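5,10-methylenetetrahydromethanopterin reductase (Methanopyrus kandleri, PDB 1EZW) catalyses the reversible, coenzyme F420-dependent reduction of methylene-tetrahydromethanopterin to methyl-tetrahydromethanopterin, a one-carbon step on the route from carbon dioxide to methane. Local coordinates at residues Y33-D38 with R90-M95; D225-T230 with V319-V324. All blocks are in the same frame, centred on the assembly; numbering follows the deposited sequence. Where two conformers were deposited one is given.

Interaction 1: residues Y33-D38 with R90-M95; sequences YAWICD and RAIIGM
Ile92 drives its terminal methyl straight down onto the indole of Trp35, and this one meeting carries most of the contact. CD1 sits 3.4 Å from the centroid of the six-membered ring of Trp35 and only 8° off its normal, a CH-pi contact over the face. Ile92 CG1 follows close behind, 3.6 Å from Trp35 CZ3 at the ring's rim. The isoleucine reaches this far because CG1 lies between its backbone N and carbonyl carbon (chi1 60°) and the chain then runs on extended to CD1. The same methyl also meets the ring edge of Tyr33, with Ile92 CD1 3.8 Å from Tyr33 CD2, so it fills the notch between a ring face and a ring edge. Further along, the rim of the indole looks onto backbone, Trp35 CZ3 standing 3.8 Å from Gly94 N; a CB on Gly94 would come tight against that rim. Around this tight knot the contact is loose: the backbones stay far apart, 7.9 Å between Trp35 CA and Gly94 CA, and no hydrogen bond spans them. The polar ends look elsewhere, Trp35 NE1 to Gln321 and Tyr33 OH to Lys60. Replacing Trp35 by alanine is likely to leave the Ile92 methyl without its aromatic face and Gln321 OE1 without the indole N-H. Strands 33-36 and 93-95 are not neighbours in the sheet; the side chains of Trp35 and of Ile92, just ahead of strand 93-95, meet across the barrel interior, in the packed core of a TIM barrel.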
# COMPACT_ATOMS: atom_id res chain seq x y z
N TYR A 33 3.13 18.44 8.23
CA TYR A 33 3.98 17.51 8.98
C TYR A 33 3.20 16.51 9.76
O TYR A 33 2.20 16.86 10.37
CB TYR A 33 4.85 18.24 10.02
CG TYR A 33 5.80 19.22 9.39
CD1 TYR A 33 5.38 20.50 9.02
CD2 TYR A 33 7.13 18.87 9.16
CE1 TYR A 33 6.26 21.41 8.42
CE2 TYR A 33 8.03 19.75 8.58
CZ TYR A 33 7.57 21.03 8.21
OH TYR A 33 8.45 21.89 7.57
N ALA A 34 3.68 15.25 9.82
CA ALA A 34 3.02 14.24 10.66
C ALA A 34 4.15 13.56 11.45
O ALA A 34 5.13 13.04 10.85
CB ALA A 34 2.26 13.18 9.78
N TRP A 35 4.00 13.58 12.76
CA TRP A 35 4.98 13.05 13.69
C TRP A 35 4.41 11.88 14.44
O TRP A 35 3.32 11.95 14.99
CB TRP A 35 5.35 14.12 14.73
CG TRP A 35 5.91 15.40 14.14
CD1 TRP A 35 5.25 16.59 13.91
CD2 TRP A 35 7.28 15.62 13.77
NE1 TRP A 35 6.13 17.53 13.43
CE2 TRP A 35 7.38 16.96 13.33
CE3 TRP A 35 8.43 14.81 13.76
CZ2 TRP A 35 8.60 17.53 12.89
CZ3 TRP A 35 9.65 15.38 13.32
CH2 TRP A 35 9.71 16.73 12.89
N ILE A 36 5.18 10.79 14.49
CA ILE A 36 4.70 9.59 15.19
C ILE A 36 5.69 9.30 16.31
O ILE A 36 6.90 9.16 16.07
CB ILE A 36 4.59 8.37 14.23
CG1 ILE A 36 3.40 8.59 13.28
CG2 ILE A 36 4.33 7.09 15.06
CD1 ILE A 36 2.06 8.63 14.07
N CYS A 37 5.20 9.22 17.54
CA CYS A 37 6.04 8.96 18.70
C CYS A 37 6.73 7.61 18.65
O CYS A 37 6.26 6.68 17.99
CB CYS A 37 5.20 9.05 19.96
SG CYS A 37 4.20 10.51 19.91
N ASP A 38 7.87 7.52 19.33
CA ASP A 38 8.65 6.28 19.35
C ASP A 38 8.76 5.71 20.75
O ASP A 38 9.68 6.08 21.50
CB ASP A 38 10.06 6.56 18.75
CG ASP A 38 11.03 5.40 18.95
OD1 ASP A 38 10.55 4.26 18.88
OD2 ASP A 38 12.24 5.65 19.15
N ARG A 90 9.95 12.45 1.62
CA ARG A 90 9.15 13.17 2.60
C ARG A 90 9.54 12.95 4.07
O ARG A 90 8.82 13.37 4.96
CB ARG A 90 7.65 12.82 2.45
CG ARG A 90 7.07 13.40 1.18
CD ARG A 90 5.60 13.05 1.08
NE ARG A 90 5.37 11.63 0.81
CZ ARG A 90 4.42 10.91 1.41
NH1 ARG A 90 4.24 9.63 1.09
NH2 ARG A 90 3.69 11.45 2.39
N ALA A 91 10.66 12.28 4.31
CA ALA A 91 11.04 12.03 5.68
C ALA A 91 11.50 13.26 6.44
O ALA A 91 12.06 14.19 5.85
CB ALA A 91 12.15 10.97 5.73
N ILE A 92 11.28 13.21 7.74
CA ILE A 92 11.77 14.23 8.68
C ILE A 92 12.30 13.47 9.88
O ILE A 92 11.87 12.33 10.17
CB ILE A 92 10.67 15.23 9.11
CG1 ILE A 92 9.52 14.49 9.79
CG2 ILE A 92 10.23 16.04 7.89
CD1 ILE A 92 8.23 15.35 10.06
N ILE A 93 13.23 14.06 10.64
CA ILE A 93 13.74 13.38 11.82
C ILE A 93 13.39 14.20 13.07
O ILE A 93 13.62 15.42 13.06
CB ILE A 93 15.29 13.33 11.78
CG1 ILE A 93 15.77 12.52 10.58
CG2 ILE A 93 15.83 12.76 13.11
CD1 ILE A 93 17.26 12.77 10.23
N GLY A 94 12.84 13.55 14.10
CA GLY A 94 12.57 14.17 15.40
C GLY A 94 13.49 13.42 16.36
O GLY A 94 13.33 12.23 16.54
N MET A 95 14.46 14.09 17.00
CA MET A 95 15.39 13.38 17.88
C MET A 95 15.41 14.03 19.26
O MET A 95 15.51 15.23 19.36
CB MET A 95 16.79 13.47 17.25
CG MET A 95 17.89 12.80 18.05
SD MET A 95 17.70 11.00 18.16
CE MET A 95 17.89 10.56 16.45

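Interaction 2: residues D225-T230 with V319-V324; sequences DVAAYT and VTQVVV
Val226 O is gripped by two successive backbone N-H groups from the other segment. Thr320 N comes in at 2.8 Å from Val226 O, in the carbonyl plane, while Gln321 N approaches the same oxygen from above that plane, 42° out of it. Next to this fork the carboxylate of Asp225 reaches across with both oxygens. Its OD1 takes the hydroxyl of Thr320 on the anti lone pair, OG1 to OD1 2.6 Å, and its OD2 receives Gln321 NE2 at 2.9 Å on the syn side but tilted out of the carboxylate plane, the carboxylate and amide being only modestly turned against each other. With CG anti to the backbone N (chi1 -173°), Asp225 is swung over toward these two donors; Tyr174 OH adds another bond to OD2, so the buried carboxylate is held from several directions. Regular parallel pairing follows: Ala228 N bonds to Gln321 O at 2.9 Å, nearly in line with the carbonyl, and Val323 N returns to Ala228 O at 2.8 Å. The ladder finishes in a second fork, where Val323 O accepts both Thr230 N and, at 2.8 Å, Thr230 OG1. Ala227, Gln321, Tyr229 and Val323 share one face of the sheet; there the Tyr229 ring and Val323 run side by side, Val323 CG2 3.5 Å from Tyr229 CD1 at the ring edge. Ala228 and Val322 turn to the other face, where Ala228 CB meets the Val319 methyl CG1. Strands 225-229 and 321-324, running in the same direction at 23° to each other, are adjacent staves of a (beta/alpha)8 TIM barrel, the fold of the luciferase-like family.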
# COMPACT_ATOMS: atom_id res chain seq x y z
N ASP A 225 12.76 26.16 12.50
CA ASP A 225 11.32 25.97 12.61
C ASP A 225 11.02 25.66 14.08
O ASP A 225 11.35 24.57 14.58
CB ASP A 225 10.90 24.80 11.68
CG ASP A 225 9.38 24.63 11.59
OD1 ASP A 225 8.65 25.60 11.84
OD2 ASP A 225 8.91 23.52 11.23
N VAL A 226 10.43 26.62 14.80
CA VAL A 226 10.09 26.41 16.20
C VAL A 226 8.70 25.77 16.26
O VAL A 226 7.68 26.42 16.00
CB VAL A 226 10.08 27.76 16.99
CG1 VAL A 226 9.73 27.53 18.43
CG2 VAL A 226 11.48 28.37 16.93
N ALA A 227 8.68 24.48 16.60
CA ALA A 227 7.44 23.70 16.60
C ALA A 227 6.88 23.47 17.97
O ALA A 227 7.57 22.96 18.87
CB ALA A 227 7.69 22.36 15.91
N ALA A 228 5.63 23.88 18.17
CA ALA A 228 4.99 23.67 19.45
C ALA A 228 4.26 22.33 19.44
O ALA A 228 3.33 22.16 18.66
CB ALA A 228 3.97 24.80 19.71
N TYR A 229 4.72 21.39 20.25
CA TYR A 229 4.06 20.08 20.37
C TYR A 229 2.99 20.34 21.43
O TYR A 229 3.26 20.29 22.64
CB TYR A 229 5.09 19.04 20.85
CG TYR A 229 5.59 18.07 19.78
CD1 TYR A 229 5.60 18.40 18.42
CD2 TYR A 229 6.12 16.83 20.15
CE1 TYR A 229 6.13 17.51 17.45
CE2 TYR A 229 6.65 15.95 19.20
CZ TYR A 229 6.65 16.29 17.86
OH TYR A 229 7.21 15.42 16.94
N THR A 230 1.76 20.60 20.98
CA THR A 230 0.66 20.96 21.88
C THR A 230 -0.32 19.90 22.32
O THR A 230 -0.39 18.80 21.74
CB THR A 230 -0.21 22.07 21.23
OG1 THR A 230 -1.04 21.49 20.20
CG2 THR A 230 0.68 23.16 20.59
N VAL A 319 6.57 30.86 17.66
CA VAL A 319 6.22 29.52 17.12
C VAL A 319 6.01 29.63 15.61
O VAL A 319 5.39 30.60 15.13
CB VAL A 319 4.93 29.00 17.78
CG1 VAL A 319 4.47 27.67 17.07
CG2 VAL A 319 5.16 28.77 19.29
N THR A 320 6.51 28.66 14.82
CA THR A 320 6.30 28.69 13.39
C THR A 320 5.60 27.40 12.91
O THR A 320 5.02 27.39 11.85
CB THR A 320 7.61 28.93 12.59
OG1 THR A 320 8.62 27.99 12.98
CG2 THR A 320 8.11 30.35 12.87
N GLN A 321 5.64 26.33 13.71
CA GLN A 321 4.91 25.09 13.35
C GLN A 321 4.02 24.75 14.53
O GLN A 321 4.50 24.55 15.63
CB GLN A 321 5.84 23.87 13.06
CG GLN A 321 4.99 22.60 12.77
CD GLN A 321 5.79 21.33 12.44
OE1 GLN A 321 5.25 20.20 12.59
NE2 GLN A 321 7.02 21.50 11.95
N VAL A 322 2.71 24.71 14.31
CA VAL A 322 1.79 24.37 15.40
C VAL A 322 1.49 22.87 15.26
O VAL A 322 0.89 22.47 14.28
CB VAL A 322 0.49 25.16 15.28
CG1 VAL A 322 -0.46 24.73 16.37
CG2 VAL A 322 0.81 26.68 15.45
N VAL A 323 1.92 22.06 16.23
CA VAL A 323 1.67 20.62 16.12
C VAL A 323 0.48 20.27 16.97
O VAL A 323 0.51 20.37 18.18
CB VAL A 323 2.88 19.77 16.58
CG1 VAL A 323 2.56 18.28 16.35
CG2 VAL A 323 4.16 20.17 15.74
N VAL A 324 -0.57 19.81 16.30
CA VAL A 324 -1.79 19.43 16.96
C VAL A 324 -1.56 18.05 17.56
O VAL A 324 -1.33 17.09 16.83
CB VAL A 324 -2.92 19.36 15.91
CG1 VAL A 324 -4.17 18.71 16.49
CG2 VAL A 324 -3.20 20.77 15.34

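From the N terminus, the chain passes through strand 5-10 and helix 16-28 before reaching 33-38; interaction 1 then closes a loop of 51 residues that contains helices 45-54 and 73-86 and strand 60-63. Only later does interaction 2 open, closing a longer, largely helical loop of 88 residues between 225-230 and 319-324. The two loops neither nest nor cross, following one another in series. In space they meet all the same: Gln321 of interaction 2 reaches the indole of interaction 1, and Trp35 packs against Tyr229. Interaction 2 joins adjoining strands of the barrel, whereas interaction 1 spans its interior between strands of the first half.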